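CDP-archaeol synthase (Aeropyrum pernix K1, PDB 5GUF) probably catalyses the magnesium-dependent transfer of a cytidylyl group from CTP to an unsaturated archaeal ether-lipid phosphate, forming CDP-archaeol and diphosphate within the membrane. Local coordinates at residues 23-31 with 65-76; 46-57 with 100-111. One frame throughout, in Å; residues are numbered along the deposited sequence.

Contact 1 (23-31 with 65-76); sequences PAMIANATP and GFAAGSAAGVLA. With CTP (cytidine-5'-triphosphate), chain B.
Ile26 and Ala68 lead the apolar contacts between helices 23-29 and 65-76, which run antiparallel at 154° with their axes 7.6 Å apart at closest approach. The two branches of Ile26 divide the work: CG2, anti to the backbone N (CG1 lies beside it, chi1 -79°), rests on Ala68 CB at 3.7 Å, while CD1 reaches one turn further to the methyl of Ala72. The Pro23 ring adds its CG over the backbone of Gly73, 3.9 Å from Gly73 CA.

A second group of contacts sets carbon against backbone oxygen. Ala27 stands 4.1 Å from Gly65 between CA atoms, and its CA and CB both lie 3.5 Å from Gly65 O, the former as a CA-H...O contact. Pro23 CB packs against Gly69 O. A CB on Gly65 would run into Ala27 O, and one on Gly69 would crowd the Ala27 methyl, consistent with glycine at both positions.

Hydrogen bonds stay within each segment. Thr30 OG1 donates to Ile26 O at 2.7 Å, from the opposite face of that carbonyl to Thr30 N, and the same hydroxyl oxygen sits 3.3 Å from Ala68 CB. A valine at Thr30 would probably leave Ile26 O with the backbone donor but without its hydroxyl bond.

Beyond Thr30, Pro31 places CB 3.3 Å from CTP N1, against the cytosine. Close antiparallel packing through small residues spaced four apart, Gly65, Gly69 and Gly73, is a glycine-zipper-like pattern of membrane helices, here ending at the nucleotide pocket.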
loop_
_atom_site.group_PDB
_atom_site.type_symbol
_atom_site.label_atom_id
_atom_site.label_comp_id
_atom_site.label_asym_id
_atom_site.label_seq_id
_atom_site.Cartn_x
_atom_site.Cartn_y
_atom_site.Cartn_z
ATOM N N PRO A 23 -9.642 14.569 11.458
ATOM C CA PRO A 23 -9.157 15.824 10.852
ATOM C C PRO A 23 -8.326 15.613 9.600
ATOM O O PRO A 23 -8.439 16.400 8.653
ATOM C CB PRO A 23 -8.332 16.456 11.984
ATOM C CG PRO A 23 -9.033 15.982 13.221
ATOM C CD PRO A 23 -9.503 14.574 12.925
ATOM N N ALA A 24 -7.487 14.575 9.568
ATOM C CA ALA A 24 -6.693 14.284 8.375
ATOM C C ALA A 24 -7.584 13.845 7.214
ATOM O O ALA A 24 -7.418 14.307 6.081
ATOM C CB ALA A 24 -5.657 13.203 8.697
ATOM N N MET A 25 -8.517 12.926 7.482
ATOM C CA MET A 25 -9.490 12.511 6.477
ATOM C C MET A 25 -10.230 13.716 5.907
ATOM O O MET A 25 -10.436 13.823 4.693
ATOM C CB MET A 25 -10.485 11.530 7.093
ATOM C CG MET A 25 -9.946 10.127 7.295
ATOM S SD MET A 25 -11.184 9.023 8.017
ATOM C CE MET A 25 -10.766 9.123 9.748
ATOM N N ILE A 26 -10.622 14.646 6.782
ATOM C CA ILE A 26 -11.345 15.825 6.337
ATOM C C ILE A 26 -10.410 16.788 5.613
ATOM O O ILE A 26 -10.790 17.401 4.612
ATOM C CB ILE A 26 -12.066 16.485 7.526
ATOM C CG1 ILE A 26 -13.349 15.699 7.806
ATOM C CG2 ILE A 26 -12.419 17.922 7.203
ATOM C CD1 ILE A 26 -13.920 15.898 9.173
ATOM N N ALA A 27 -9.174 16.927 6.090
ATOM C CA ALA A 27 -8.203 17.730 5.355
ATOM C C ALA A 27 -7.949 17.143 3.972
ATOM O O ALA A 27 -7.821 17.881 2.994
ATOM C CB ALA A 27 -6.894 17.835 6.136
ATOM N N ASN A 28 -7.907 15.816 3.870
ATOM C CA ASN A 28 -7.600 15.182 2.596
ATOM C C ASN A 28 -8.758 15.271 1.609
ATOM O O ASN A 28 -8.527 15.298 0.396
ATOM C CB ASN A 28 -7.225 13.723 2.827
ATOM C CG ASN A 28 -6.997 12.978 1.548
ATOM O OD1 ASN A 28 -6.121 13.331 0.761
ATOM N ND2 ASN A 28 -7.801 11.952 1.315
ATOM N N ALA A 29 -9.999 15.308 2.106
ATOM C CA ALA A 29 -11.182 15.256 1.253
ATOM C C ALA A 29 -11.655 16.629 0.800
ATOM O O ALA A 29 -12.317 16.733 -0.234
ATOM C CB ALA A 29 -12.329 14.546 1.981
ATOM N N THR A 30 -11.344 17.677 1.545
ATOM C CA THR A 30 -11.851 19.019 1.274
ATOM C C THR A 30 -11.368 19.637 -0.043
ATOM O O THR A 30 -12.165 20.313 -0.710
ATOM C CB THR A 30 -11.521 19.923 2.471
ATOM O OG1 THR A 30 -12.228 19.440 3.624
ATOM C CG2 THR A 30 -11.936 21.365 2.215
ATOM N N PRO A 31 -10.110 19.443 -0.468
ATOM C CA PRO A 31 -9.671 20.070 -1.733
ATOM C C PRO A 31 -10.441 19.607 -2.972
ATOM O O PRO A 31 -10.440 20.323 -3.982
ATOM C CB PRO A 31 -8.183 19.697 -1.819
ATOM C CG PRO A 31 -7.771 19.418 -0.396
ATOM C CD PRO A 31 -8.979 18.827 0.258
ATOM N N GLY A 65 -8.090 22.718 2.953
ATOM C CA GLY A 65 -7.816 21.486 3.674
ATOM C C GLY A 65 -7.352 21.760 5.088
ATOM O O GLY A 65 -7.836 21.159 6.054
ATOM N N PHE A 66 -6.428 22.707 5.227
ATOM C CA PHE A 66 -5.909 23.068 6.536
ATOM C C PHE A 66 -7.008 23.664 7.413
ATOM O O PHE A 66 -7.180 23.266 8.567
ATOM C CB PHE A 66 -4.760 24.049 6.345
ATOM C CG PHE A 66 -4.109 24.464 7.606
ATOM C CD1 PHE A 66 -3.517 23.524 8.433
ATOM C CD2 PHE A 66 -4.097 25.796 7.978
ATOM C CE1 PHE A 66 -2.913 23.908 9.618
ATOM C CE2 PHE A 66 -3.498 26.193 9.161
ATOM C CZ PHE A 66 -2.901 25.243 9.985
ATOM N N ALA A 67 -7.751 24.634 6.880
ATOM C CA ALA A 67 -8.885 25.203 7.597
ATOM C C ALA A 67 -9.863 24.119 8.031
ATOM O O ALA A 67 -10.274 24.078 9.189
ATOM C CB ALA A 67 -9.588 26.239 6.712
ATOM N N ALA A 68 -10.221 23.221 7.117
ATOM C CA ALA A 68 -11.192 22.182 7.423
ATOM C C ALA A 68 -10.679 21.242 8.505
ATOM O O ALA A 68 -11.436 20.840 9.403
ATOM C CB ALA A 68 -11.526 21.398 6.154
ATOM N N GLY A 69 -9.396 20.872 8.421
ATOM C CA GLY A 69 -8.821 19.979 9.406
ATOM C C GLY A 69 -8.747 20.615 10.776
ATOM O O GLY A 69 -8.985 19.955 11.789
ATOM N N SER A 70 -8.418 21.904 10.825
ATOM C CA SER A 70 -8.441 22.625 12.093
ATOM C C SER A 70 -9.850 22.667 12.677
ATOM O O SER A 70 -10.047 22.389 13.863
ATOM C CB SER A 70 -7.897 24.034 11.895
ATOM O OG SER A 70 -6.641 23.972 11.236
ATOM N N ALA A 71 -10.849 23.004 11.854
ATOM C CA ALA A 71 -12.217 23.030 12.362
ATOM C C ALA A 71 -12.617 21.659 12.896
ATOM O O ALA A 71 -13.185 21.556 13.989
ATOM C CB ALA A 71 -13.185 23.510 11.275
ATOM N N ALA A 72 -12.253 20.589 12.181
ATOM C CA ALA A 72 -12.629 19.241 12.609
ATOM C C ALA A 72 -11.946 18.847 13.918
ATOM O O ALA A 72 -12.523 18.100 14.723
ATOM C CB ALA A 72 -12.294 18.222 11.516
ATOM N N GLY A 73 -10.734 19.343 14.153
ATOM C CA GLY A 73 -10.063 19.024 15.394
ATOM C C GLY A 73 -10.755 19.624 16.599
ATOM O O GLY A 73 -10.675 19.071 17.697
ATOM N N VAL A 74 -11.422 20.768 16.412
ATOM C CA VAL A 74 -12.316 21.296 17.438
ATOM C C VAL A 74 -13.421 20.288 17.734
ATOM O O VAL A 74 -13.705 19.977 18.891
ATOM C CB VAL A 74 -12.892 22.654 16.997
ATOM C CG1 VAL A 74 -14.036 23.066 17.925
ATOM C CG2 VAL A 74 -11.808 23.710 16.974
ATOM N N LEU A 75 -14.044 19.745 16.688
ATOM C CA LEU A 75 -15.052 18.715 16.910
ATOM C C LEU A 75 -14.449 17.462 17.536
ATOM O O LEU A 75 -15.089 16.814 18.366
ATOM C CB LEU A 75 -15.757 18.368 15.600
ATOM C CG LEU A 75 -16.541 19.527 14.998
ATOM C CD1 LEU A 75 -17.059 19.176 13.606
ATOM C CD2 LEU A 75 -17.673 19.910 15.937
ATOM N N ALA A 76 -13.238 17.074 17.123
ATOM C CA ALA A 76 -12.606 15.908 17.742
ATOM C C ALA A 76 -12.300 16.165 19.214
ATOM O O ALA A 76 -12.492 15.283 20.054
ATOM C CB ALA A 76 -11.329 15.523 16.992
HETATM N N1 CTP B . -6.849 19.214 -4.780
HETATM C C2 CTP B . -6.337 20.504 -4.666
HETATM N N3 CTP B . -5.253 20.782 -3.846
HETATM C C4 CTP B . -4.705 19.765 -3.079
HETATM C C5 CTP B . -5.247 18.475 -3.156
HETATM C C6 CTP B . -6.200 18.180 -4.136
HETATM O O2 CTP B . -6.847 21.423 -5.303
HETATM N N4 CTP B . -3.672 20.030 -2.283
HETATM C "C1'" CTP B . -8.053 18.992 -5.636
HETATM C "C2'" CTP B . -7.675 19.002 -7.110
HETATM O "O2'" CTP B . -8.773 19.491 -7.848
HETATM C "C3'" CTP B . -7.497 17.539 -7.423
HETATM C "C4'" CTP B . -8.629 16.939 -6.600
HETATM O "O4'" CTP B . -8.702 17.739 -5.421
HETATM O "O3'" CTP B . -7.616 17.294 -8.799
HETATM C "C5'" CTP B . -8.417 15.454 -6.305
HETATM O "O5'" CTP B . -7.291 15.245 -5.479
HETATM P PA CTP B . -6.172 14.181 -5.917
HETATM O O1A CTP B . -6.902 12.913 -6.300
HETATM O O2A CTP B . -5.149 13.940 -4.826
HETATM O O3A CTP B . -5.458 14.878 -7.185
HETATM P PB CTP B . -5.377 14.231 -8.659
HETATM O O1B CTP B . -6.304 15.007 -9.571
HETATM O O2B CTP B . -5.737 12.768 -8.694
HETATM O O3B CTP B . -3.820 14.460 -9.043
HETATM P PG CTP B . -2.639 13.416 -8.657
HETATM O O1G CTP B . -2.426 12.489 -9.825
HETATM O O2G CTP B . -1.437 14.250 -8.339
HETATM O O3G CTP B . -2.997 12.603 -7.446
#

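Contact 2 (46-57 with 100-111). With K (potassium ion), chain F; CTP (cytidine-5'-triphosphate), chain B.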
loop_
_atom_site.group_PDB
_atom_site.type_symbol
_atom_site.label_atom_id
_atom_site.label_comp_id
_atom_site.label_asym_id
_atom_site.label_seq_id
_atom_site.Cartn_x
_atom_site.Cartn_y
_atom_site.Cartn_z
ATOM N N LEU A 46 10.201 19.325 -14.045
ATOM C CA LEU A 46 11.530 18.831 -13.695
ATOM C C LEU A 46 12.260 18.307 -14.930
ATOM O O LEU A 46 11.654 18.082 -15.974
ATOM C CB LEU A 46 11.402 17.736 -12.644
ATOM C CG LEU A 46 11.044 18.131 -11.219
ATOM C CD1 LEU A 46 11.691 17.136 -10.236
ATOM C CD2 LEU A 46 11.457 19.564 -10.924
ATOM N N PRO A 47 13.581 18.087 -14.836
ATOM C CA PRO A 47 14.337 17.558 -15.992
ATOM C C PRO A 47 13.837 16.240 -16.551
ATOM O O PRO A 47 14.237 15.884 -17.668
ATOM C CB PRO A 47 15.753 17.392 -15.437
ATOM C CG PRO A 47 15.849 18.399 -14.364
ATOM C CD PRO A 47 14.484 18.478 -13.738
ATOM N N ASP A 48 13.010 15.487 -15.825
ATOM C CA ASP A 48 12.461 14.260 -16.385
ATOM C C ASP A 48 11.259 14.523 -17.267
ATOM O O ASP A 48 10.645 13.568 -17.750
ATOM C CB ASP A 48 12.075 13.282 -15.281
ATOM C CG ASP A 48 11.174 13.906 -14.232
ATOM O OD1 ASP A 48 10.575 14.974 -14.502
ATOM O OD2 ASP A 48 11.061 13.316 -13.136
ATOM N N GLY A 49 10.907 15.790 -17.481
ATOM C CA GLY A 49 9.787 16.169 -18.316
ATOM C C GLY A 49 8.449 16.264 -17.618
ATOM O O GLY A 49 7.462 16.636 -18.265
ATOM N N ARG A 50 8.375 15.944 -16.333
ATOM C CA ARG A 50 7.113 15.892 -15.619
ATOM C C ARG A 50 7.016 17.065 -14.652
ATOM O O ARG A 50 8.028 17.596 -14.185
ATOM C CB ARG A 50 6.973 14.569 -14.851
ATOM C CG ARG A 50 6.827 13.325 -15.728
ATOM C CD ARG A 50 5.623 13.441 -16.637
ATOM N NE ARG A 50 5.797 12.655 -17.857
ATOM C CZ ARG A 50 4.894 11.828 -18.372
ATOM N NH1 ARG A 50 3.712 11.662 -17.792
ATOM N NH2 ARG A 50 5.181 11.164 -19.483
ATOM N N ARG A 51 5.779 17.443 -14.331
ATOM C CA ARG A 51 5.555 18.484 -13.334
ATOM C C ARG A 51 6.131 18.056 -11.990
ATOM O O ARG A 51 6.244 16.866 -11.685
ATOM C CB ARG A 51 4.068 18.775 -13.194
ATOM C CG ARG A 51 3.480 19.501 -14.382
ATOM C CD ARG A 51 3.782 20.982 -14.328
ATOM N NE ARG A 51 3.140 21.611 -13.175
ATOM C CZ ARG A 51 1.845 21.936 -13.097
ATOM N NH1 ARG A 51 1.005 21.707 -14.107
ATOM N NH2 ARG A 51 1.386 22.498 -11.992
ATOM N N LEU A 52 6.544 19.042 -11.201
ATOM C CA LEU A 52 7.018 18.749 -9.852
ATOM C C LEU A 52 5.917 18.088 -9.023
ATOM O O LEU A 52 6.139 17.050 -8.385
ATOM C CB LEU A 52 7.505 20.037 -9.194
ATOM C CG LEU A 52 7.848 19.961 -7.709
ATOM C CD1 LEU A 52 9.085 19.112 -7.510
ATOM C CD2 LEU A 52 8.020 21.358 -7.113
ATOM N N LEU A 53 4.710 18.666 -9.045
ATOM C CA LEU A 53 3.530 18.108 -8.387
ATOM C C LEU A 53 2.365 17.890 -9.331
ATOM O O LEU A 53 1.676 16.874 -9.221
ATOM C CB LEU A 53 3.069 19.010 -7.228
ATOM C CG LEU A 53 4.025 19.106 -6.023
ATOM C CD1 LEU A 53 3.445 19.996 -4.902
ATOM C CD2 LEU A 53 4.423 17.728 -5.472
ATOM N N GLY A 54 2.136 18.807 -10.271
ATOM C CA GLY A 54 0.977 18.758 -11.131
ATOM C C GLY A 54 -0.090 19.733 -10.674
ATOM O O GLY A 54 -0.031 20.317 -9.583
ATOM N N ASP A 55 -1.101 19.889 -11.541
ATOM C CA ASP A 55 -2.186 20.834 -11.292
ATOM C C ASP A 55 -3.135 20.375 -10.195
ATOM O O ASP A 55 -3.925 21.183 -9.708
ATOM C CB ASP A 55 -2.987 21.080 -12.579
ATOM C CG ASP A 55 -2.290 22.039 -13.524
ATOM O OD1 ASP A 55 -1.463 22.856 -13.043
ATOM O OD2 ASP A 55 -2.578 21.981 -14.741
ATOM N N GLY A 56 -3.090 19.104 -9.809
ATOM C CA GLY A 56 -4.004 18.610 -8.803
ATOM C C GLY A 56 -3.744 19.131 -7.408
ATOM O O GLY A 56 -4.563 18.882 -6.524
ATOM N N LYS A 57 -2.637 19.834 -7.187
ATOM C CA LYS A 57 -2.261 20.348 -5.871
ATOM C C LYS A 57 -2.277 21.869 -5.966
ATOM O O LYS A 57 -1.352 22.477 -6.518
ATOM C CB LYS A 57 -0.887 19.832 -5.445
ATOM C CG LYS A 57 -0.786 18.325 -5.419
ATOM C CD LYS A 57 -1.896 17.696 -4.564
ATOM C CE LYS A 57 -2.166 16.289 -5.039
ATOM N NZ LYS A 57 -3.359 15.603 -4.503
ATOM N N ASP A 100 -0.176 13.686 0.968
ATOM C CA ASP A 100 -0.857 13.655 -0.318
ATOM C C ASP A 100 -0.005 14.304 -1.408
ATOM O O ASP A 100 0.062 13.805 -2.539
ATOM C CB ASP A 100 -2.211 14.344 -0.192
ATOM C CG ASP A 100 -2.922 14.477 -1.508
ATOM O OD1 ASP A 100 -3.227 13.447 -2.149
ATOM O OD2 ASP A 100 -3.189 15.632 -1.899
ATOM N N MET A 101 0.660 15.408 -1.085
ATOM C CA MET A 101 1.584 16.002 -2.045
ATOM C C MET A 101 2.793 15.103 -2.292
ATOM O O MET A 101 3.246 14.971 -3.433
ATOM C CB MET A 101 2.017 17.383 -1.561
ATOM C CG MET A 101 0.909 18.410 -1.708
ATOM S SD MET A 101 1.547 20.058 -1.440
ATOM C CE MET A 101 1.855 19.954 0.323
ATOM N N ALA A 102 3.329 14.477 -1.241
ATOM C CA ALA A 102 4.446 13.557 -1.444
ATOM C C ALA A 102 4.045 12.412 -2.370
ATOM O O ALA A 102 4.851 11.952 -3.189
ATOM C CB ALA A 102 4.950 13.032 -0.098
ATOM N N GLY A 103 2.790 11.969 -2.279
ATOM C CA GLY A 103 2.309 10.931 -3.173
ATOM C C GLY A 103 2.205 11.404 -4.613
ATOM O O GLY A 103 2.555 10.672 -5.538
ATOM N N SER A 104 1.701 12.626 -4.821
ATOM C CA SER A 104 1.673 13.217 -6.156
ATOM C C SER A 104 3.078 13.401 -6.708
ATOM O O SER A 104 3.327 13.161 -7.900
ATOM C CB SER A 104 0.944 14.557 -6.125
ATOM O OG SER A 104 -0.422 14.338 -6.279
ATOM N N PHE A 105 4.005 13.840 -5.859
ATOM C CA PHE A 105 5.406 13.914 -6.260
ATOM C C PHE A 105 5.895 12.573 -6.792
ATOM O O PHE A 105 6.526 12.505 -7.856
ATOM C CB PHE A 105 6.273 14.352 -5.083
ATOM C CG PHE A 105 7.736 14.342 -5.392
ATOM C CD1 PHE A 105 8.286 15.315 -6.220
ATOM C CD2 PHE A 105 8.561 13.350 -4.879
ATOM C CE1 PHE A 105 9.644 15.311 -6.517
ATOM C CE2 PHE A 105 9.915 13.335 -5.165
ATOM C CZ PHE A 105 10.461 14.306 -5.997
ATOM N N VAL A 106 5.618 11.493 -6.057
ATOM C CA VAL A 106 6.095 10.179 -6.465
ATOM C C VAL A 106 5.426 9.753 -7.767
ATOM O O VAL A 106 6.080 9.188 -8.651
ATOM C CB VAL A 106 5.889 9.163 -5.321
ATOM C CG1 VAL A 106 5.929 7.728 -5.821
ATOM C CG2 VAL A 106 6.964 9.362 -4.238
ATOM N N LYS A 107 4.143 10.079 -7.944
ATOM C CA LYS A 107 3.463 9.705 -9.184
ATOM C C LYS A 107 4.078 10.405 -10.389
ATOM O O LYS A 107 4.254 9.790 -11.452
ATOM C CB LYS A 107 1.969 10.023 -9.109
ATOM C CG LYS A 107 1.178 9.175 -8.132
ATOM C CD LYS A 107 -0.228 9.685 -8.002
ATOM C CE LYS A 107 -1.084 9.234 -9.164
ATOM N NZ LYS A 107 -2.493 9.650 -8.964
ATOM N N ARG A 108 4.402 11.694 -10.247
ATOM C CA ARG A 108 4.996 12.426 -11.362
ATOM C C ARG A 108 6.361 11.851 -11.726
ATOM O O ARG A 108 6.658 11.657 -12.908
ATOM C CB ARG A 108 5.112 13.921 -11.029
ATOM C CG ARG A 108 3.789 14.686 -10.800
ATOM C CD ARG A 108 2.779 14.611 -11.954
ATOM N NE ARG A 108 1.872 13.464 -11.857
ATOM C CZ ARG A 108 0.864 13.364 -10.991
ATOM N NH1 ARG A 108 0.624 14.341 -10.124
ATOM N NH2 ARG A 108 0.098 12.279 -10.981
ATOM N N ARG A 109 7.205 11.573 -10.727
ATOM C CA ARG A 109 8.526 11.015 -11.002
ATOM C C ARG A 109 8.438 9.666 -11.704
ATOM O O ARG A 109 9.382 9.266 -12.396
ATOM C CB ARG A 109 9.335 10.872 -9.708
ATOM C CG ARG A 109 9.487 12.162 -8.928
ATOM C CD ARG A 109 10.426 13.181 -9.582
ATOM N NE ARG A 109 9.888 13.859 -10.772
ATOM C CZ ARG A 109 8.885 14.743 -10.781
ATOM N NH1 ARG A 109 8.259 15.072 -9.658
ATOM N NH2 ARG A 109 8.497 15.297 -11.930
ATOM N N LEU A 110 7.327 8.952 -11.544
ATOM C CA LEU A 110 7.139 7.666 -12.197
ATOM C C LEU A 110 6.469 7.789 -13.560
ATOM O O LEU A 110 6.142 6.764 -14.173
ATOM C CB LEU A 110 6.313 6.752 -11.298
ATOM C CG LEU A 110 6.983 6.352 -9.993
ATOM C CD1 LEU A 110 5.982 5.592 -9.159
ATOM C CD2 LEU A 110 8.217 5.505 -10.259
ATOM N N GLY A 111 6.240 9.011 -14.035
ATOM C CA GLY A 111 5.518 9.218 -15.270
ATOM C C GLY A 111 4.026 8.986 -15.209
ATOM O O GLY A 111 3.393 8.842 -16.258
HETATM K K K F . -4.654 11.555 -3.469
HETATM N N1 CTP B . -6.849 19.214 -4.780
HETATM C C2 CTP B . -6.337 20.504 -4.666
HETATM N N3 CTP B . -5.253 20.782 -3.846
HETATM C C4 CTP B . -4.705 19.765 -3.079
HETATM C C5 CTP B . -5.247 18.475 -3.156
HETATM C C6 CTP B . -6.200 18.180 -4.136
HETATM O O2 CTP B . -6.847 21.423 -5.303
HETATM N N4 CTP B . -3.672 20.030 -2.283
HETATM C "C1'" CTP B . -8.053 18.992 -5.636
HETATM C "C2'" CTP B . -7.675 19.002 -7.110
HETATM O "O2'" CTP B . -8.773 19.491 -7.848
HETATM C "C3'" CTP B . -7.497 17.539 -7.423
HETATM C "C4'" CTP B . -8.629 16.939 -6.600
HETATM O "O4'" CTP B . -8.702 17.739 -5.421
HETATM O "O3'" CTP B . -7.616 17.294 -8.799
HETATM C "C5'" CTP B . -8.417 15.454 -6.305
HETATM O "O5'" CTP B . -7.291 15.245 -5.479
HETATM P PA CTP B . -6.172 14.181 -5.917
HETATM O O1A CTP B . -6.902 12.913 -6.300
HETATM O O2A CTP B . -5.149 13.940 -4.826
HETATM O O3A CTP B . -5.458 14.878 -7.185
HETATM P PB CTP B . -5.377 14.231 -8.659
HETATM O O1B CTP B . -6.304 15.007 -9.571
HETATM O O2B CTP B . -5.737 12.768 -8.694
HETATM O O3B CTP B . -3.820 14.460 -9.043
HETATM P PG CTP B . -2.639 13.416 -8.657
HETATM O O1G CTP B . -2.426 12.489 -9.825
HETATM O O2G CTP B . -1.437 14.250 -8.339
HETATM O O3G CTP B . -2.997 12.603 -7.446
HETATM O O HOH W 1 11.660 10.347 -12.760
HETATM O O HOH W 2 -1.787 12.352 -4.075
HETATM O O HOH W 3 -4.426 11.230 -6.353
HETATM O O HOH W 4 -5.127 11.743 -0.967
#
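Arg109 and Asp48 form a salt bridge where the irregular loop 46-57 lies along the end of helix 84-109, a helix closed at Gly111 by a Schellman motif; farther along, the same pair of segments lines the CTP site. Arg109 NE points straight at the syn lone pair of Asp48 OD2 (2.7 Å, 178°), and the two planes are nearly coplanar. Asp48 OD1 takes a weak bond from Arg109 NH2 and also accepts from Arg50 N, closing an Asx turn. The remaining N-H groups of Arg109 serve loop carbonyls: NH2 meets Arg51 O at 2.8 Å from above its carbonyl plane, and NH1 bonds Leu52 O. Leu46 CD1 covers one guanidinium face, over its centre.

Arg108 links loop and nucleotide. Bends at chi2 and chi3 bring its NH1 edge to Leu53 O (2.9 Å), while NH2 donates to CTP O1G at 2.8 Å; NE is satisfied by Ile112 O. Lys107 NZ also donates to CTP O1G and pairs with Asp122. Arg51 turns from the helix to Asp41 and Asp55.

Apolar contacts fill in between: Leu53 sets CD1 against Met101 SD and CD2 against Phe105 CB, and Leu52 CD1 touches the Phe105 ring.

At the other end, Lys57 NZ forms a salt bridge with Asp100 OD2, 2.6 Å away on the syn side, and also meets CTP O2A, though so closely that this distance is doubtful. The second carboxylate oxygen, Asp100 OD1, coordinates potassium at 2.7 Å, and CTP O2A binds the same ion at 2.8 Å.

The centre of contact 1, a buried contact, lies about 9 Å from the centre of the chain, that of the partly buried contact 2 about 17 Å, on the opposite side. The first joins two predicted transmembrane helices, 14-29 and 59-80; the second lays the loop leading into helix 59-80 on helix 84-109, the next helix in the chain. Their chemistry follows: methyls and glycine backbone in one, salt bridges, arginine-carbonyl bonds and a metal in the other. Both reach CTP, contact 1 through Pro31 at the base and ribose, contact 2 mainly at the phosphates, with Gly56 and Lys57 also beside the base; they touch where Asn28 packs on Asp100.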